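Local coordinates for OsmC-like protein (PDB 3CJE), which probably reduces organic hydroperoxides through cysteine thiols, as OsmC-family resistance proteins do, and forms a two-subunit assembly, at residues Q77-A82 with T90-E95; F43-D48 with F66-T71; G72-Q77 with F143-L148. All blocks are in the same frame, centred on the assembly; numbering follows the deposited sequence.

Interaction 1 (Q77-A82 with T90-E95); sequences QIRAFA and TDLDVE. With GOL (glycerol), chain D.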
loop_
_atom_site.group_PDB
_atom_site.type_symbol
_atom_site.label_atom_id
_atom_site.label_comp_id
_atom_site.label_asym_id
_atom_site.label_seq_id
_atom_site.Cartn_x
_atom_site.Cartn_y
_atom_site.Cartn_z
ATOM N N GLN A 77 3.146 14.584 1.456
ATOM C CA GLN A 77 3.475 15.493 0.350
ATOM C C GLN A 77 2.812 16.861 0.541
ATOM O O GLN A 77 3.415 17.897 0.264
ATOM C CB GLN A 77 3.043 14.907 -0.998
ATOM C CG GLN A 77 3.437 13.470 -1.277
ATOM C CD GLN A 77 4.872 13.267 -1.163
ATOM O OE1 GLN A 77 5.655 14.110 -1.632
ATOM N NE2 GLN A 77 5.268 12.165 -0.527
ATOM N N ILE A 78 1.544 16.876 0.981
ATOM C CA ILE A 78 0.876 18.136 1.293
ATOM C C ILE A 78 1.679 18.957 2.294
ATOM O O ILE A 78 1.946 20.159 2.104
ATOM C CB ILE A 78 -0.548 17.903 1.791
ATOM C CG1 ILE A 78 -1.420 17.345 0.664
ATOM C CG2 ILE A 78 -1.170 19.199 2.343
ATOM C CD1 ILE A 78 -2.782 16.823 1.134
ATOM N N ARG A 79 2.104 18.302 3.375
ATOM C CA ARG A 79 2.852 18.965 4.425
ATOM C C ARG A 79 4.238 19.409 3.975
ATOM O O ARG A 79 4.662 20.503 4.340
ATOM C CB ARG A 79 2.915 18.086 5.674
ATOM C CG ARG A 79 1.549 17.787 6.274
ATOM C CD ARG A 79 1.633 16.839 7.461
ATOM N NE ARG A 79 2.019 17.570 8.663
ATOM C CZ ARG A 79 2.115 17.030 9.873
ATOM N NH1 ARG A 79 1.890 15.779 10.061
ATOM N NH2 ARG A 79 2.407 17.791 10.882
ATOM N N ALA A 80 4.909 18.595 3.168
ATOM C CA ALA A 80 6.243 18.905 2.656
ATOM C C ALA A 80 6.218 20.057 1.645
ATOM O O ALA A 80 7.158 20.839 1.557
ATOM C CB ALA A 80 6.880 17.675 2.022
ATOM N N PHE A 81 5.148 20.157 0.878
ATOM C CA PHE A 81 5.107 21.119 -0.234
ATOM C C PHE A 81 4.383 22.433 0.111
ATOM O O PHE A 81 4.529 23.413 -0.614
ATOM C CB PHE A 81 4.409 20.493 -1.435
ATOM C CG PHE A 81 5.152 19.342 -2.121
ATOM C CD1 PHE A 81 6.474 19.068 -1.883
ATOM C CD2 PHE A 81 4.514 18.593 -3.090
ATOM C CE1 PHE A 81 7.094 18.020 -2.546
ATOM C CE2 PHE A 81 5.138 17.602 -3.759
ATOM C CZ PHE A 81 6.421 17.295 -3.479
ATOM N N ALA A 82 3.625 22.462 1.199
ATOM C CA ALA A 82 2.731 23.611 1.451
ATOM C C ALA A 82 3.443 24.941 1.462
ATOM O O ALA A 82 3.107 25.874 0.720
ATOM C CB ALA A 82 1.969 23.395 2.771
ATOM N N THR A 90 -3.569 24.205 8.198
ATOM C CA THR A 90 -3.724 24.044 9.650
ATOM C C THR A 90 -4.569 22.799 9.906
ATOM O O THR A 90 -5.553 22.581 9.219
ATOM C CB THR A 90 -4.393 25.288 10.284
ATOM O OG1 THR A 90 -3.663 26.476 9.920
ATOM C CG2 THR A 90 -4.455 25.172 11.809
ATOM N N ASP A 91 -4.167 21.967 10.865
ATOM C CA ASP A 91 -4.996 20.837 11.284
ATOM C C ASP A 91 -5.453 19.999 10.073
ATOM O O ASP A 91 -6.648 19.673 9.900
ATOM C CB ASP A 91 -6.205 21.360 12.054
ATOM C CG ASP A 91 -5.815 21.968 13.404
ATOM O OD1 ASP A 91 -4.760 21.593 13.952
ATOM O OD2 ASP A 91 -6.570 22.828 13.893
ATOM N N LEU A 92 -4.495 19.690 9.225
ATOM C CA LEU A 92 -4.761 18.902 8.040
ATOM C C LEU A 92 -5.522 17.617 8.383
ATOM O O LEU A 92 -5.141 16.885 9.320
ATOM C CB LEU A 92 -3.442 18.546 7.366
ATOM C CG LEU A 92 -3.524 17.645 6.143
ATOM C CD1 LEU A 92 -4.302 18.271 4.919
ATOM C CD2 LEU A 92 -2.063 17.205 5.761
ATOM N N ASP A 93 -6.575 17.354 7.619
ATOM C CA ASP A 93 -7.325 16.105 7.714
ATOM C C ASP A 93 -7.551 15.584 6.303
ATOM O O ASP A 93 -7.955 16.337 5.407
ATOM C CB ASP A 93 -8.668 16.308 8.376
ATOM C CG ASP A 93 -9.349 15.000 8.705
ATOM O OD1 ASP A 93 -9.763 14.269 7.774
ATOM O OD2 ASP A 93 -9.446 14.705 9.921
ATOM N N VAL A 94 -7.254 14.298 6.113
ATOM C CA VAL A 94 -7.448 13.617 4.848
ATOM C C VAL A 94 -8.256 12.371 5.071
ATOM O O VAL A 94 -7.898 11.564 5.939
ATOM C CB VAL A 94 -6.116 13.277 4.151
ATOM C CG1 VAL A 94 -6.335 12.403 2.868
ATOM C CG2 VAL A 94 -5.353 14.586 3.844
ATOM N N GLU A 95 -9.329 12.220 4.301
ATOM C CA GLU A 95 -10.240 11.068 4.420
ATOM C C GLU A 95 -10.113 10.269 3.131
ATOM O O GLU A 95 -10.228 10.820 2.043
ATOM C CB GLU A 95 -11.687 11.543 4.593
ATOM C CG GLU A 95 -11.928 12.470 5.814
ATOM C CD GLU A 95 -13.371 13.105 5.948
ATOM O OE1 GLU A 95 -13.784 13.996 5.144
ATOM O OE2 GLU A 95 -14.073 12.730 6.923
HETATM C C1 GOL D . -0.509 20.225 8.939
HETATM O O1 GOL D . -1.610 20.382 9.788
HETATM C C2 GOL D . 0.200 21.567 8.730
HETATM O O2 GOL D . 0.757 21.977 9.964
HETATM C C3 GOL D . 1.308 21.386 7.707
HETATM O O3 GOL D . 2.296 20.491 8.216
#

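Interaction 2 (F43-D48 with F66-T71); sequences FALATD and FIAGLT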
loop_
_atom_site.group_PDB
_atom_site.type_symbol
_atom_site.label_atom_id
_atom_site.label_comp_id
_atom_site.label_asym_id
_atom_site.label_seq_id
_atom_site.Cartn_x
_atom_site.Cartn_y
_atom_site.Cartn_z
ATOM N N PHE A 43 -8.488 0.201 13.375
ATOM C CA PHE A 43 -7.066 0.089 13.663
ATOM C C PHE A 43 -6.463 1.492 13.758
ATOM O O PHE A 43 -6.705 2.314 12.890
ATOM C CB PHE A 43 -6.390 -0.666 12.529
ATOM C CG PHE A 43 -7.130 -1.908 12.112
ATOM C CD1 PHE A 43 -6.915 -3.091 12.794
ATOM C CD2 PHE A 43 -8.053 -1.887 11.066
ATOM C CE1 PHE A 43 -7.608 -4.236 12.446
ATOM C CE2 PHE A 43 -8.732 -3.012 10.721
ATOM C CZ PHE A 43 -8.495 -4.194 11.417
ATOM N N ALA A 44 -5.683 1.764 14.795
ATOM C CA ALA A 44 -5.026 3.058 14.954
ATOM C C ALA A 44 -3.605 2.884 14.454
ATOM O O ALA A 44 -2.816 2.145 15.043
ATOM C CB ALA A 44 -5.068 3.548 16.414
ATOM N N LEU A 45 -3.279 3.558 13.364
ATOM C CA LEU A 45 -1.947 3.477 12.791
ATOM C C LEU A 45 -1.358 4.879 12.656
ATOM O O LEU A 45 -2.019 5.882 12.966
ATOM C CB LEU A 45 -1.997 2.751 11.447
ATOM C CG LEU A 45 -2.662 1.373 11.456
ATOM C CD1 LEU A 45 -2.733 0.807 9.979
ATOM C CD2 LEU A 45 -1.953 0.441 12.403
ATOM N N ALA A 46 -0.109 4.940 12.214
ATOM C CA ALA A 46 0.567 6.220 12.116
ATOM C C ALA A 46 1.736 6.098 11.166
ATOM O O ALA A 46 2.267 5.011 10.952
ATOM C CB ALA A 46 1.011 6.699 13.487
ATOM N N THR A 47 2.104 7.219 10.593
ATOM C CA THR A 47 3.367 7.334 9.834
ATOM C C THR A 47 4.120 8.556 10.340
ATOM O O THR A 47 3.539 9.463 10.952
ATOM C CB THR A 47 3.154 7.462 8.306
ATOM O OG1 THR A 47 2.419 8.677 7.999
ATOM C CG2 THR A 47 2.393 6.265 7.722
ATOM N N ASP A 48 5.419 8.592 10.071
ATOM C CA ASP A 48 6.239 9.737 10.458
ATOM C C ASP A 48 7.474 9.761 9.574
ATOM O O ASP A 48 7.772 8.769 8.910
ATOM C CB ASP A 48 6.615 9.632 11.923
ATOM C CG ASP A 48 6.859 10.999 12.593
ATOM O OD1 ASP A 48 7.017 12.033 11.893
ATOM O OD2 ASP A 48 6.851 10.964 13.832
ATOM N N PHE A 66 -2.021 -0.911 3.721
ATOM C CA PHE A 66 -2.073 -0.253 2.411
ATOM C C PHE A 66 -2.777 1.112 2.479
ATOM O O PHE A 66 -2.255 2.117 2.017
ATOM C CB PHE A 66 -2.802 -1.136 1.394
ATOM C CG PHE A 66 -3.085 -0.434 0.118
ATOM C CD1 PHE A 66 -2.070 -0.138 -0.780
ATOM C CD2 PHE A 66 -4.373 0.042 -0.162
ATOM C CE1 PHE A 66 -2.360 0.554 -1.969
ATOM C CE2 PHE A 66 -4.646 0.733 -1.363
ATOM C CZ PHE A 66 -3.628 0.991 -2.236
ATOM N N ILE A 67 -4.000 1.147 3.017
ATOM C CA ILE A 67 -4.772 2.400 3.006
ATOM C C ILE A 67 -4.125 3.465 3.903
ATOM O O ILE A 67 -4.130 4.642 3.572
ATOM C CB ILE A 67 -6.269 2.204 3.300
ATOM C CG1 ILE A 67 -7.072 3.437 2.837
ATOM C CG2 ILE A 67 -6.538 1.819 4.741
ATOM C CD1 ILE A 67 -8.586 3.277 2.873
ATOM N N ALA A 68 -3.537 3.032 5.029
ATOM C CA ALA A 68 -2.772 3.937 5.902
ATOM C C ALA A 68 -1.567 4.509 5.140
ATOM O O ALA A 68 -1.291 5.696 5.215
ATOM C CB ALA A 68 -2.324 3.249 7.180
ATOM N N GLY A 69 -0.861 3.665 4.407
ATOM C CA GLY A 69 0.261 4.097 3.583
ATOM C C GLY A 69 -0.133 5.127 2.563
ATOM O O GLY A 69 0.510 6.147 2.388
ATOM N N LEU A 70 -1.230 4.864 1.856
ATOM C CA LEU A 70 -1.702 5.791 0.813
ATOM C C LEU A 70 -2.071 7.118 1.435
ATOM O O LEU A 70 -1.640 8.149 0.966
ATOM C CB LEU A 70 -2.903 5.179 0.124
ATOM C CG LEU A 70 -3.538 6.088 -0.925
ATOM C CD1 LEU A 70 -2.549 6.621 -2.025
ATOM C CD2 LEU A 70 -4.763 5.388 -1.523
ATOM N N THR A 71 -2.845 7.083 2.528
ATOM C CA THR A 71 -3.309 8.316 3.190
ATOM C C THR A 71 -2.102 9.097 3.728
ATOM O O THR A 71 -1.998 10.324 3.549
ATOM C CB THR A 71 -4.325 7.992 4.289
ATOM O OG1 THR A 71 -5.363 7.157 3.718
ATOM C CG2 THR A 71 -4.934 9.258 4.878
#

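Interaction 3 (G72-Q77 with F143-L148); sequences GCVMTQ and FLEQTL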
loop_
_atom_site.group_PDB
_atom_site.type_symbol
_atom_site.label_atom_id
_atom_site.label_comp_id
_atom_site.label_asym_id
_atom_site.label_seq_id
_atom_site.Cartn_x
_atom_site.Cartn_y
_atom_site.Cartn_z
ATOM N N GLY A 72 -1.185 8.399 4.390
ATOM C CA GLY A 72 0.017 9.001 4.940
ATOM C C GLY A 72 0.925 9.594 3.877
ATOM O O GLY A 72 1.514 10.642 4.088
ATOM N N CYS A 73 1.007 8.928 2.732
ATOM C CA CYS A 73 1.851 9.401 1.602
ATOM C C CYS A 73 1.308 10.747 1.087
ATOM O O CYS A 73 2.035 11.740 0.983
ATOM C CB CYS A 73 1.923 8.356 0.509
ATOM S SG CYS A 73 3.330 8.710 -0.659
ATOM N N VAL A 74 0.002 10.806 0.855
ATOM C CA VAL A 74 -0.656 12.022 0.383
ATOM C C VAL A 74 -0.444 13.153 1.376
ATOM O O VAL A 74 -0.041 14.262 1.034
ATOM C CB VAL A 74 -2.172 11.783 0.154
ATOM C CG1 VAL A 74 -2.939 13.115 -0.054
ATOM C CG2 VAL A 74 -2.363 10.854 -1.074
HETATM N N MSE A 75 -0.704 12.862 2.655
HETATM C CA MSE A 75 -0.546 13.861 3.718
HETATM C C MSE A 75 0.878 14.375 3.821
HETATM O O MSE A 75 1.102 15.582 3.979
HETATM C CB MSE A 75 -1.018 13.261 5.054
HETATM C CG MSE A 75 -2.467 13.034 5.097
HETATM SE SE MSE A 75 -2.985 12.207 6.775
HETATM C CE MSE A 75 -2.823 13.803 7.871
ATOM N N THR A 76 1.848 13.466 3.730
ATOM C CA THR A 76 3.241 13.846 3.795
ATOM C C THR A 76 3.602 14.834 2.687
ATOM O O THR A 76 4.269 15.841 2.940
ATOM C CB THR A 76 4.149 12.595 3.805
ATOM O OG1 THR A 76 3.877 11.857 5.012
ATOM C CG2 THR A 76 5.627 12.997 3.784
ATOM N N GLN A 77 3.146 14.584 1.456
ATOM C CA GLN A 77 3.475 15.493 0.350
ATOM C C GLN A 77 2.812 16.861 0.541
ATOM O O GLN A 77 3.415 17.897 0.264
ATOM C CB GLN A 77 3.043 14.907 -0.998
ATOM C CG GLN A 77 3.437 13.470 -1.277
ATOM C CD GLN A 77 4.872 13.267 -1.163
ATOM O OE1 GLN A 77 5.655 14.110 -1.632
ATOM N NE2 GLN A 77 5.268 12.165 -0.527
ATOM N N PHE A 143 4.555 9.020 -4.294
ATOM C CA PHE A 143 4.963 7.760 -4.899
ATOM C C PHE A 143 3.825 6.773 -5.126
ATOM O O PHE A 143 3.734 6.146 -6.182
ATOM C CB PHE A 143 6.045 7.092 -4.037
ATOM C CG PHE A 143 7.341 7.873 -3.956
ATOM C CD1 PHE A 143 8.276 7.758 -4.963
ATOM C CD2 PHE A 143 7.537 8.824 -2.953
ATOM C CE1 PHE A 143 9.490 8.495 -4.956
ATOM C CE2 PHE A 143 8.761 9.556 -2.946
ATOM C CZ PHE A 143 9.692 9.393 -3.938
ATOM N N LEU A 144 2.972 6.615 -4.120
ATOM C CA LEU A 144 1.882 5.657 -4.197
ATOM C C LEU A 144 0.772 6.060 -5.144
ATOM O O LEU A 144 0.247 5.217 -5.885
ATOM C CB LEU A 144 1.353 5.381 -2.786
ATOM C CG LEU A 144 2.374 4.848 -1.818
ATOM C CD1 LEU A 144 1.638 4.525 -0.494
ATOM C CD2 LEU A 144 3.105 3.598 -2.389
ATOM N N GLU A 145 0.417 7.346 -5.184
ATOM C CA GLU A 145 -0.552 7.813 -6.160
ATOM C C GLU A 145 -0.067 7.593 -7.577
ATOM O O GLU A 145 -0.828 7.143 -8.447
ATOM C CB GLU A 145 -0.844 9.288 -5.995
ATOM C CG GLU A 145 -1.698 9.599 -4.781
ATOM C CD GLU A 145 -2.905 10.446 -5.128
ATOM O OE1 GLU A 145 -3.221 10.600 -6.325
ATOM O OE2 GLU A 145 -3.509 10.975 -4.170
ATOM N N GLN A 146 1.185 7.928 -7.827
ATOM C CA GLN A 146 1.743 7.743 -9.168
ATOM C C GLN A 146 1.831 6.255 -9.553
ATOM O O GLN A 146 1.670 5.895 -10.722
ATOM C CB GLN A 146 3.059 8.489 -9.318
ATOM C CG GLN A 146 2.873 10.030 -9.243
ATOM C CD GLN A 146 1.796 10.521 -10.234
ATOM O OE1 GLN A 146 0.724 11.022 -9.840
ATOM N NE2 GLN A 146 2.033 10.281 -11.473
ATOM N N THR A 147 2.069 5.397 -8.577
ATOM C CA THR A 147 2.072 3.934 -8.775
ATOM C C THR A 147 0.665 3.482 -9.186
ATOM O O THR A 147 0.489 2.723 -10.141
ATOM C CB THR A 147 2.562 3.224 -7.510
ATOM O OG1 THR A 147 3.890 3.692 -7.214
ATOM C CG2 THR A 147 2.557 1.704 -7.655
ATOM N N LEU A 148 -0.327 3.923 -8.404
ATOM C CA LEU A 148 -1.694 3.465 -8.588
ATOM C C LEU A 148 -2.294 3.957 -9.906
ATOM O O LEU A 148 -3.267 3.380 -10.399
ATOM C CB LEU A 148 -2.553 3.902 -7.381
ATOM C CG LEU A 148 -2.244 3.172 -6.089
ATOM C CD1 LEU A 148 -2.891 3.886 -4.900
ATOM C CD2 LEU A 148 -2.753 1.700 -6.219
#

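Interaction 1 (Q77-A82 with T90-E95)
Ile78, near the C-terminal end of helix 62-81, meets Leu92, just before strand 93-105, and Val94 within it. Its CG2 methyl, anti to the backbone N, reaches Leu92 CD2 at 4.1 Å, while the CD1 tip of Ile78, extended at chi2 (169°), lies 4.4 Å from Val94 CG2. Ala138 of helix 128-141 also touches this side chain. Arg79 follows, using its aliphatic part against the same leucine: Arg79 CG lies 3.7 Å from Leu92 CD2. Beyond this the chain bends at chi3 (81°), and Arg79 NE donates to O3 of a glycerol at 3.0 Å, in the guanidinium plane and nearly straight (169°). The other end of the glycerol, O1, accepts from Leu92 N at 3.0 Å, so the small molecule bridges the two segments where no direct hydrogen bond joins them. The terminal nitrogens of Arg79 bind elsewhere, NH1 to Arg28 O and Asn29 OD1 and NH2 to Val24 O. The contact is thus divided: dispersion between buried methyls inside, and at its edge a polar patch where Arg79, held by two backbone carbonyls and the Asn29 side chain, binds a molecule probably taken from the crystallisation liquor.

Interaction 2 (F43-D48 with F66-T71)
Leu45 and Ala68 meet methyl to methyl, the leucine reaching out from strand 41-47 and the alanine standing on the facing side of helix 62-81. Both side chains set out toward the other segment, and Leu45 CD1 comes to 3.7 Å from Ala68 CB. Leu45 was modelled in two conformers, so this methyl contact is certain for one of them only. Two residues on, Thr47 is turned the same way, but its contact is looser: Thr47 CG2 sits 4.5 Å from Ala68 O, and a weak hydrogen bond links Thr47 OG1 and Asn29 ND2 of the adjacent strand. The CA atoms of Leu45 and Ala68 lie 7.0 Å apart, with Ala68 meeting Leu45 through its methyl and Thr47 through its carbonyl. Within the helix, Thr71 OG1 donates back to Ile67 O at 2.8 Å, tilted 32° from the carbonyl plane, while Thr71 N binds the same oxygen from the opposite face; the OG1 bond fixes the rotation of the Thr71 side chain. Strand 41-47 is one of the two outermost strands of the five-stranded sheet within this chain, next to strand 28-37. Ile67 and Thr71 turn to strands 13-24 and 93-105, whereas Leu65 of the second subunit packs on Ala68 and Thr47, so the helix lies between its own sheet and the partner subunit.

Interaction 3 (G72-Q77 with F143-L148)
Phe143, which opens the short helix 143-148, presents its backbone N to Cys73 of helix 62-81: Cys73 SG stands 3.8 Å from Phe143 N, a close approach rather than a hydrogen bond. The phenyl ring makes an edge-to-face stack with Trp100 of the second subunit. Leu144 comes next and packs on the same cysteine, Leu144 CD1 at 4.0 Å from Cys73 CB and Leu144 CG at 4.1 Å from Cys73 SG. Because SG is anti to the backbone N of Cys73 (chi1 -164°), the sulfur projects across toward the first turn of the short helix. The side chain of Glu145 crosses that of Val74 at a slant, with Glu145 OE2 3.3 Å from Val74 CG2; the chain bends at chi2, and OE2 is hydrogen-bonded to NE2 of His156 of the second subunit. Thr147 closes its OG1 back on Phe143 O at 2.7 Å and also binds Trp100 NE1 of the second subunit, while Leu148 packs against Phe66 and Leu70 of the long helix. The segment axes approach to 9.4 Å at 125°, a steeply inclined crossing. Cys73 also touches Cys142. Cys73 on the long helix and Cys142 in the turn before the short one, beside residues from the partner subunit, are consistent with the thiol pair of OsmC-type peroxide-reducing proteins.

All three contacts are strung along helix 62-81, which gives residues 66-71 to interaction 2, 72-77 to interaction 3 and 77-81 to interaction 1; Gln77 belongs to both of the last two. Their centres lie 11 to 14 Å apart. Along the chain interaction 2 closes first, and interaction 1 is nested within the loop closed by interaction 3. Interactions 1 and 2 lead from the helix to strands 93-105 and 41-47 of one antiparallel sheet, whereas interaction 3 joins it to helix 143-148. Leu144 CD1 packs on Gly69 O, linking interactions 2 and 3. Each also touches the second subunit, so one helix ties sheet, short helix and dimer together.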